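Local coordinates for peptidoglycan synthetase penicillin-binding protein 3 (Bifidobacterium adolescentis, PDB 4YE5) that probably binds penicillin and belongs to the transpeptidase family, whose members cross-link peptidoglycan in the bacterial cell wall, at residues D185-Y190 and M203-D208; L28-G33 and A209-D214; G346-G351 and T394-L399. All coordinates share one frame; numbering follows the deposited sequence.

Interactions 1 and 2 adjoin: strand 202-207 of the hairpin in interaction 1 runs straight on into segment 209-214, whose partner in interaction 2, segment 28-33, leaves the third strand of the same sheet, 23-28. The two contacts touch through a bond from Gly-186 N to Leu-28 O. Both are surface contacts. The hairpin relies on a backbone ladder, broken by one bulge, with side chains packed on both faces, whereas the loops make do with two direct hydrogen bonds and bridging waters. Interaction 3 lies about 55 Å from interaction 2, centre to centre, on the other side of the chain's centre. It is wholly buried in the transpeptidase domain and rests on apolar packing beside one water bridge.

Interaction 1. Residues D185-Y190 and M203-D208; sequences DGYQVY and MTESKD
Between the pairs Val-189/Glu-205 and Tyr-190/Met-203 the second strand carries an extra residue, Thr-204, which makes a beta bulge in an otherwise regular antiparallel hairpin. The bulge keeps a bond, since Thr-204 N still reaches Val-189 O at 2.9 Å, though less straight (142°) than its neighbour from Val-189 N to Glu-205 O. Beyond it, Tyr-187 and Lys-207 exchange two backbone bonds.

Each face has its own tyrosine contact. On one, the extended Lys-207 lays its CB over a face of the Tyr-187 ring, 3.7 Å from the ring centroid in a CH-pi contact, and then leads its amino end away, while Glu-205 OE2 stands at the ring's edge. The aliphatic CG of Glu-205 lies beside Val-189 CG2 at 3.5 Å. On the other face selenomethionine Met-203 leans over the Tyr-190 ring: CG sits above it, and the bend at chi3 (-39°) carries CE to 3.2 Å from Tyr-190 OH. Met-203 SE lies oblique to that ring, a Met-aromatic contact, and touches Gln-188 CG at 3.6 Å. Tyr-190 OH donates to Gln-188 OE1 from above the amide plane, tying the two side chains together.

Strand 186-191 is the middle of a three-stranded antiparallel sheet, bonded on its other side to strand 23-28 through Leu-28, Val-26 and Thr-24.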
loop_
_atom_site.group_PDB
_atom_site.type_symbol
_atom_site.label_atom_id
_atom_site.label_comp_id
_atom_site.label_asym_id
_atom_site.label_seq_id
_atom_site.Cartn_x
_atom_site.Cartn_y
_atom_site.Cartn_z
ATOM N N ASP A 185 -7.009 -1.338 -24.508
ATOM C CA ASP A 185 -6.452 -1.154 -25.836
ATOM C C ASP A 185 -7.560 -0.935 -26.873
ATOM O O ASP A 185 -8.689 -1.407 -26.716
ATOM C CB ASP A 185 -5.617 -2.378 -26.220
ATOM C CG ASP A 185 -4.298 -2.451 -25.462
ATOM O OD1 ASP A 185 -4.056 -1.575 -24.616
ATOM O OD2 ASP A 185 -3.499 -3.378 -25.715
ATOM N N GLY A 186 -7.238 -0.190 -27.919
ATOM C CA GLY A 186 -8.129 -0.089 -29.065
ATOM C C GLY A 186 -7.502 -0.818 -30.228
ATOM O O GLY A 186 -6.508 -1.535 -30.042
ATOM N N TYR A 187 -8.059 -0.643 -31.432
ATOM C CA TYR A 187 -7.465 -1.278 -32.595
ATOM C C TYR A 187 -7.934 -0.636 -33.913
ATOM O O TYR A 187 -8.898 0.137 -33.929
ATOM C CB TYR A 187 -7.789 -2.773 -32.597
ATOM C CG TYR A 187 -9.283 -3.049 -32.603
ATOM C CD1 TYR A 187 -10.021 -2.966 -33.778
ATOM C CD2 TYR A 187 -9.955 -3.368 -31.427
ATOM C CE1 TYR A 187 -11.383 -3.204 -33.789
ATOM C CE2 TYR A 187 -11.318 -3.615 -31.425
ATOM C CZ TYR A 187 -12.026 -3.530 -32.607
ATOM O OH TYR A 187 -13.378 -3.766 -32.610
ATOM N N GLN A 188 -7.235 -0.961 -34.996
ATOM C CA GLN A 188 -7.628 -0.578 -36.359
ATOM C C GLN A 188 -7.491 -1.808 -37.228
ATOM O O GLN A 188 -6.522 -2.555 -37.107
ATOM C CB GLN A 188 -6.707 0.510 -36.920
ATOM C CG GLN A 188 -6.877 1.882 -36.261
ATOM C CD GLN A 188 -5.688 2.793 -36.510
ATOM O OE1 GLN A 188 -4.650 2.351 -36.982
ATOM N NE2 GLN A 188 -5.834 4.067 -36.177
ATOM N N VAL A 189 -8.448 -2.015 -38.124
ATOM C CA VAL A 189 -8.358 -3.129 -39.048
ATOM C C VAL A 189 -8.245 -2.590 -40.467
ATOM O O VAL A 189 -9.023 -1.731 -40.866
ATOM C CB VAL A 189 -9.583 -4.041 -38.910
ATOM C CG1 VAL A 189 -9.476 -5.221 -39.848
ATOM C CG2 VAL A 189 -9.717 -4.514 -37.459
ATOM N N TYR A 190 -7.263 -3.073 -41.221
ATOM C CA TYR A 190 -7.028 -2.576 -42.577
ATOM C C TYR A 190 -7.235 -3.677 -43.599
ATOM O O TYR A 190 -6.831 -4.800 -43.362
ATOM C CB TYR A 190 -5.594 -2.071 -42.695
ATOM C CG TYR A 190 -5.344 -0.839 -41.882
ATOM C CD1 TYR A 190 -5.614 0.422 -42.407
ATOM C CD2 TYR A 190 -4.845 -0.927 -40.580
ATOM C CE1 TYR A 190 -5.400 1.563 -41.653
ATOM C CE2 TYR A 190 -4.614 0.213 -39.829
ATOM C CZ TYR A 190 -4.903 1.447 -40.373
ATOM O OH TYR A 190 -4.695 2.571 -39.626
HETATM N N MSE A 203 -9.033 1.396 -44.111
HETATM C CA MSE A 203 -9.345 1.045 -42.726
HETATM C C MSE A 203 -10.848 0.760 -42.583
HETATM O O MSE A 203 -11.663 1.674 -42.691
HETATM C CB MSE A 203 -8.927 2.174 -41.784
HETATM C CG MSE A 203 -8.962 1.755 -40.320
HETATM SE SE MSE A 203 -8.714 3.249 -39.079
HETATM C CE MSE A 203 -7.356 4.281 -39.996
ATOM N N THR A 204 -11.225 -0.494 -42.347
ATOM C CA THR A 204 -12.656 -0.834 -42.335
ATOM C C THR A 204 -13.301 -0.830 -40.963
ATOM O O THR A 204 -14.526 -0.800 -40.841
ATOM C CB THR A 204 -12.917 -2.182 -42.975
ATOM O OG1 THR A 204 -12.037 -3.149 -42.389
ATOM C CG2 THR A 204 -12.671 -2.088 -44.473
ATOM N N GLU A 205 -12.485 -0.876 -39.920
ATOM C CA GLU A 205 -13.024 -0.669 -38.587
ATOM C C GLU A 205 -11.952 -0.191 -37.632
ATOM O O GLU A 205 -10.748 -0.413 -37.839
ATOM C CB GLU A 205 -13.746 -1.916 -38.051
ATOM C CG GLU A 205 -12.913 -3.177 -37.988
ATOM C CD GLU A 205 -13.681 -4.380 -37.430
ATOM O OE1 GLU A 205 -13.891 -5.350 -38.194
ATOM O OE2 GLU A 205 -14.063 -4.362 -36.233
ATOM N N SER A 206 -12.395 0.510 -36.603
ATOM C CA SER A 206 -11.484 0.929 -35.573
ATOM C C SER A 206 -12.252 1.055 -34.277
ATOM O O SER A 206 -13.472 1.236 -34.273
ATOM C CB SER A 206 -10.795 2.248 -35.932
ATOM O OG SER A 206 -11.683 3.344 -35.816
ATOM N N LYS A 207 -11.516 0.938 -33.183
ATOM C CA LYS A 207 -12.057 1.110 -31.852
ATOM C C LYS A 207 -10.995 1.884 -31.086
ATOM O O LYS A 207 -9.844 1.473 -31.055
ATOM C CB LYS A 207 -12.297 -0.254 -31.205
ATOM C CG LYS A 207 -12.830 -0.179 -29.767
ATOM C CD LYS A 207 -12.980 -1.568 -29.192
ATOM C CE LYS A 207 -13.404 -1.537 -27.734
ATOM N NZ LYS A 207 -13.568 -2.924 -27.220
ATOM N N ASP A 208 -11.377 3.020 -30.511
ATOM C CA ASP A 208 -10.449 3.863 -29.767
ATOM C C ASP A 208 -9.965 3.181 -28.505
ATOM O O ASP A 208 -10.724 2.467 -27.851
ATOM C CB ASP A 208 -11.122 5.170 -29.359
ATOM C CG ASP A 208 -11.465 6.036 -30.541
ATOM O OD1 ASP A 208 -10.704 6.003 -31.530
ATOM O OD2 ASP A 208 -12.491 6.746 -30.476
HETATM O O HOH W 1 -10.873 0.413 -26.151
#

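Interaction 2. Residues L28-G33 and A209-D214; sequences LKARRG and AVNGSD
Asn-211 and Arg-31 meet with their flat ends steeply turned, the amide and guanidinium planes 78° apart, so the two groups do not stack. The amide is used through both its ends. Asn-211 OD1 accepts from the backbone N of Arg-31 at 2.9 Å in an almost straight bond (175° at the hydrogen), although the donor sits above the carbonyl plane. Asn-211 ND2 is linked to Arg-31 NH1 by a water, which lies in the guanidinium plane at its edge. The same NH1 also forms a salt bridge with Glu-48.

Gly-212 N continues the grip, donating to Arg-31 O at 2.8 Å, and a second water spans Arg-31 O and Gly-212 O. Around these bonds the packing is small and close. Ala-209 CB faces Leu-28 O, and Ala-30 CB meets Val-210 O. Further along, Gly-33 CA makes a CA-H...O contact of 3.4 Å with Ser-213 O.

The loops leave the two edge strands of one three-stranded sheet, 23-28 and 202-207, and enter the mixed sheet at neighbouring strands, 35-36 and 214-217. Two nearly parallel connections thus join the sheets, in a region overlapping the family's dimerisation-domain range, consistent with the elongated N-terminal part of class B penicillin-binding proteins.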
loop_
_atom_site.group_PDB
_atom_site.type_symbol
_atom_site.label_atom_id
_atom_site.label_comp_id
_atom_site.label_asym_id
_atom_site.label_seq_id
_atom_site.Cartn_x
_atom_site.Cartn_y
_atom_site.Cartn_z
ATOM N N LEU A 28 -3.995 -0.334 -30.811
ATOM C CA LEU A 28 -3.785 0.999 -30.276
ATOM C C LEU A 28 -3.642 0.840 -28.757
ATOM O O LEU A 28 -4.631 0.682 -28.051
ATOM C CB LEU A 28 -4.970 1.886 -30.611
ATOM C CG LEU A 28 -5.315 1.916 -32.121
ATOM C CD1 LEU A 28 -6.528 2.789 -32.342
ATOM C CD2 LEU A 28 -4.138 2.438 -32.918
ATOM N N LYS A 29 -2.411 0.839 -28.262
ATOM C CA LYS A 29 -2.202 0.541 -26.843
ATOM C C LYS A 29 -2.649 1.692 -25.942
ATOM O O LYS A 29 -2.284 2.838 -26.174
ATOM C CB LYS A 29 -0.746 0.166 -26.567
ATOM C CG LYS A 29 -0.480 0.030 -25.069
ATOM C CD LYS A 29 0.611 -0.975 -24.741
ATOM C CE LYS A 29 0.610 -1.280 -23.244
ATOM N NZ LYS A 29 1.141 -2.654 -23.007
ATOM N N ALA A 30 -3.464 1.383 -24.931
ATOM C CA ALA A 30 -3.839 2.368 -23.918
ATOM C C ALA A 30 -2.603 2.825 -23.135
ATOM O O ALA A 30 -1.727 2.014 -22.828
ATOM C CB ALA A 30 -4.884 1.774 -22.948
ATOM N N ARG A 31 -2.535 4.118 -22.817
ATOM C CA ARG A 31 -1.446 4.642 -21.983
ATOM C C ARG A 31 -1.760 4.446 -20.499
ATOM O O ARG A 31 -2.897 4.645 -20.048
ATOM C CB ARG A 31 -1.204 6.124 -22.268
ATOM C CG ARG A 31 -0.974 6.422 -23.763
ATOM C CD ARG A 31 -0.971 7.923 -24.046
ATOM N NE ARG A 31 0.022 8.623 -23.235
ATOM C CZ ARG A 31 -0.012 9.926 -22.962
ATOM N NH1 ARG A 31 -0.997 10.680 -23.439
ATOM N NH2 ARG A 31 0.937 10.475 -22.210
ATOM N N ARG A 32 -0.746 4.050 -19.745
ATOM C CA ARG A 32 -0.936 3.759 -18.332
ATOM C C ARG A 32 -1.222 5.019 -17.515
ATOM O O ARG A 32 -0.583 6.050 -17.702
ATOM C CB ARG A 32 0.289 3.032 -17.788
ATOM C CG ARG A 32 0.054 2.405 -16.411
ATOM C CD ARG A 32 1.212 1.507 -16.019
ATOM N NE ARG A 32 0.934 0.837 -14.749
ATOM C CZ ARG A 32 0.191 -0.252 -14.639
ATOM N NH1 ARG A 32 -0.365 -0.796 -15.730
ATOM N NH2 ARG A 32 -0.006 -0.793 -13.435
ATOM N N GLY A 33 -2.190 4.932 -16.607
ATOM C CA GLY A 33 -2.500 6.039 -15.721
ATOM C C GLY A 33 -1.421 6.324 -14.687
ATOM O O GLY A 33 -0.479 5.551 -14.513
ATOM N N ALA A 209 -8.704 3.418 -28.158
ATOM C CA ALA A 209 -8.196 3.031 -26.841
ATOM C C ALA A 209 -8.878 3.871 -25.777
ATOM O O ALA A 209 -9.257 5.014 -26.029
ATOM C CB ALA A 209 -6.671 3.243 -26.778
ATOM N N VAL A 210 -9.035 3.306 -24.582
ATOM C CA VAL A 210 -9.413 4.088 -23.417
ATOM C C VAL A 210 -8.185 4.057 -22.514
ATOM O O VAL A 210 -7.765 2.988 -22.069
ATOM C CB VAL A 210 -10.632 3.492 -22.688
ATOM C CG1 VAL A 210 -10.933 4.285 -21.417
ATOM C CG2 VAL A 210 -11.844 3.487 -23.607
ATOM N N ASN A 211 -7.574 5.211 -22.290
ATOM C CA ASN A 211 -6.312 5.244 -21.559
ATOM C C ASN A 211 -6.586 4.945 -20.095
ATOM O O ASN A 211 -7.728 5.061 -19.652
ATOM C CB ASN A 211 -5.621 6.589 -21.726
ATOM C CG ASN A 211 -5.068 6.766 -23.112
ATOM O OD1 ASN A 211 -4.673 5.788 -23.757
ATOM N ND2 ASN A 211 -5.030 8.007 -23.584
ATOM N N GLY A 212 -5.566 4.524 -19.358
ATOM C CA GLY A 212 -5.774 4.165 -17.961
ATOM C C GLY A 212 -6.248 5.350 -17.152
ATOM O O GLY A 212 -5.991 6.497 -17.512
ATOM N N SER A 213 -6.931 5.079 -16.046
ATOM C CA SER A 213 -7.321 6.141 -15.132
ATOM C C SER A 213 -6.196 6.393 -14.122
ATOM O O SER A 213 -5.316 5.553 -13.959
ATOM C CB SER A 213 -8.619 5.770 -14.418
ATOM O OG SER A 213 -9.719 5.871 -15.307
ATOM N N ASP A 214 -6.205 7.553 -13.477
ATOM C CA ASP A 214 -5.192 7.869 -12.471
ATOM C C ASP A 214 -5.692 7.477 -11.085
ATOM O O ASP A 214 -6.886 7.538 -10.808
ATOM C CB ASP A 214 -4.846 9.353 -12.480
ATOM C CG ASP A 214 -4.414 9.849 -13.862
ATOM O OD1 ASP A 214 -3.659 9.141 -14.570
ATOM O OD2 ASP A 214 -4.824 10.964 -14.223
HETATM O O HOH W 2 -3.553 7.436 -18.938
HETATM O O HOH W 3 -3.226 9.657 -25.394
#

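Interaction 3. Residues G346-G351 and T394-L399; sequences GMVIAG and TRNTVL
Leu-399 turns its CG to the side of its own backbone N (chi1 -62°) and extends CD1 anti to its CA, which brings that methyl against the helix carrying Met-347 and Val-348. Leu-399 CD1 ends 3.4 Å from Met-347 O and also meets Val-348 CA and Gly-351 CA, so one branch of the leucine spans the last turn of the helix. Selenomethionine Met-347 answers with a folded chain: bends at chi2 (-60°) and chi3 (-75°) curl it back until Met-347 CE comes within 3.5 Å of Leu-399 O. Nearer the backbones, Met-347 CB and Leu-399 CB stand 4.3 Å apart. Val-348 CG2 adds to the apolar packing, resting 4.2 Å from Asn-396 CB. Met-347 O, which the leucine methyl touches, is also the acceptor for Gly-351 N, where the chain leaves helical geometry.

Helix 344-350 belongs to the transpeptidase domain and begins in what is probably the SxN motif of this family, where Ser-343 OG bonds Gly-346 N. Met-347 also packs against Lys-290 and the following turns of helix 290-299. Lys-290 closes a probable SxxK motif whose serine, Ser-287, would be the nucleophile at the start of that helix. Helix 335-340 touches the Met-347 side chain through Ile-338.

A water donates to both Val-348 O and Asn-396 OD1. This bridge is the polar link between the segments, which make no direct hydrogen bond. The amide of Asn-396 has further partners that fix its rotation: OD1 also accepts from Arg-359 NH1, and ND2 is bonded to Tyr-322 OH. Arg-359, from helix 356-365, reaches Arg-395 O as well and touches the side chain of Leu-399.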
loop_
_atom_site.group_PDB
_atom_site.type_symbol
_atom_site.label_atom_id
_atom_site.label_comp_id
_atom_site.label_asym_id
_atom_site.label_seq_id
_atom_site.Cartn_x
_atom_site.Cartn_y
_atom_site.Cartn_z
ATOM N N GLY A 346 -2.273 -10.716 36.139
ATOM C CA GLY A 346 -3.513 -9.981 36.342
ATOM C C GLY A 346 -4.590 -10.305 35.310
ATOM O O GLY A 346 -5.768 -10.420 35.653
HETATM N N MSE A 347 -4.188 -10.462 34.053
HETATM C CA MSE A 347 -5.138 -10.764 32.985
HETATM C C MSE A 347 -5.755 -12.145 33.181
HETATM O O MSE A 347 -6.948 -12.345 32.973
HETATM C CB MSE A 347 -4.469 -10.691 31.607
HETATM C CG MSE A 347 -4.090 -9.288 31.140
HETATM SE SE MSE A 347 -5.630 -8.104 31.001
HETATM C CE MSE A 347 -6.472 -8.755 29.366
ATOM N N VAL A 348 -4.929 -13.106 33.565
ATOM C CA VAL A 348 -5.430 -14.452 33.856
ATOM C C VAL A 348 -6.431 -14.443 35.003
ATOM O O VAL A 348 -7.491 -15.065 34.918
ATOM C CB VAL A 348 -4.276 -15.414 34.168
ATOM C CG1 VAL A 348 -4.796 -16.719 34.806
ATOM C CG2 VAL A 348 -3.468 -15.663 32.890
ATOM N N ILE A 349 -6.098 -13.735 36.073
ATOM C CA ILE A 349 -7.016 -13.617 37.195
ATOM C C ILE A 349 -8.304 -12.894 36.791
ATOM O O ILE A 349 -9.401 -13.392 37.036
ATOM C CB ILE A 349 -6.366 -12.897 38.393
ATOM C CG1 ILE A 349 -5.197 -13.733 38.919
ATOM C CG2 ILE A 349 -7.412 -12.668 39.501
ATOM C CD1 ILE A 349 -4.409 -13.089 40.035
ATOM N N ALA A 350 -8.168 -11.732 36.156
ATOM C CA ALA A 350 -9.332 -10.944 35.750
ATOM C C ALA A 350 -10.235 -11.695 34.774
ATOM O O ALA A 350 -11.448 -11.551 34.812
ATOM C CB ALA A 350 -8.890 -9.609 35.127
ATOM N N GLY A 351 -9.639 -12.492 33.895
ATOM C CA GLY A 351 -10.389 -13.121 32.823
ATOM C C GLY A 351 -11.038 -14.431 33.216
ATOM O O GLY A 351 -11.577 -15.136 32.362
ATOM N N THR A 394 -3.087 -22.096 25.989
ATOM C CA THR A 394 -3.283 -21.078 24.960
ATOM C C THR A 394 -4.593 -20.316 25.149
ATOM O O THR A 394 -4.711 -19.189 24.699
ATOM C CB THR A 394 -3.223 -21.667 23.534
ATOM O OG1 THR A 394 -4.304 -22.594 23.350
ATOM C CG2 THR A 394 -1.884 -22.386 23.303
ATOM N N ARG A 395 -5.573 -20.925 25.821
ATOM C CA ARG A 395 -6.822 -20.214 26.114
ATOM C C ARG A 395 -6.534 -19.014 27.017
ATOM O O ARG A 395 -7.297 -18.050 27.040
ATOM C CB ARG A 395 -7.863 -21.140 26.769
ATOM C CG ARG A 395 -7.548 -21.493 28.219
ATOM C CD ARG A 395 -8.655 -22.314 28.871
ATOM N NE ARG A 395 -9.944 -21.619 28.898
ATOM C CZ ARG A 395 -10.381 -20.879 29.912
ATOM N NH1 ARG A 395 -11.573 -20.292 29.846
ATOM N NH2 ARG A 395 -9.631 -20.723 30.996
ATOM N N ASN A 396 -5.420 -19.072 27.748
ATOM C CA ASN A 396 -5.013 -17.970 28.627
ATOM C C ASN A 396 -4.011 -16.993 28.016
ATOM O O ASN A 396 -4.135 -15.768 28.176
ATOM C CB ASN A 396 -4.483 -18.529 29.952
ATOM C CG ASN A 396 -5.598 -18.921 30.889
ATOM O OD1 ASN A 396 -6.528 -18.139 31.111
ATOM N ND2 ASN A 396 -5.537 -20.143 31.426
ATOM N N THR A 397 -3.023 -17.519 27.300
ATOM C CA THR A 397 -2.041 -16.660 26.627
ATOM C C THR A 397 -2.708 -15.742 25.597
ATOM O O THR A 397 -2.208 -14.656 25.299
ATOM C CB THR A 397 -0.927 -17.479 25.927
ATOM O OG1 THR A 397 -1.505 -18.296 24.908
ATOM C CG2 THR A 397 -0.186 -18.382 26.932
ATOM N N VAL A 398 -3.852 -16.163 25.067
ATOM C CA VAL A 398 -4.570 -15.328 24.099
ATOM C C VAL A 398 -5.013 -14.004 24.752
ATOM O O VAL A 398 -5.214 -12.998 24.066
ATOM C CB VAL A 398 -5.785 -16.082 23.491
ATOM C CG1 VAL A 398 -7.008 -15.958 24.379
ATOM C CG2 VAL A 398 -6.097 -15.562 22.099
ATOM N N LEU A 399 -5.143 -14.005 26.080
ATOM C CA LEU A 399 -5.520 -12.799 26.823
ATOM C C LEU A 399 -4.428 -11.751 26.767
ATOM O O LEU A 399 -4.707 -10.559 26.888
ATOM C CB LEU A 399 -5.799 -13.115 28.298
ATOM C CG LEU A 399 -6.948 -14.069 28.629
ATOM C CD1 LEU A 399 -7.041 -14.247 30.149
ATOM C CD2 LEU A 399 -8.281 -13.557 28.038
HETATM O O HOH W 4 -8.563 -17.045 32.965
#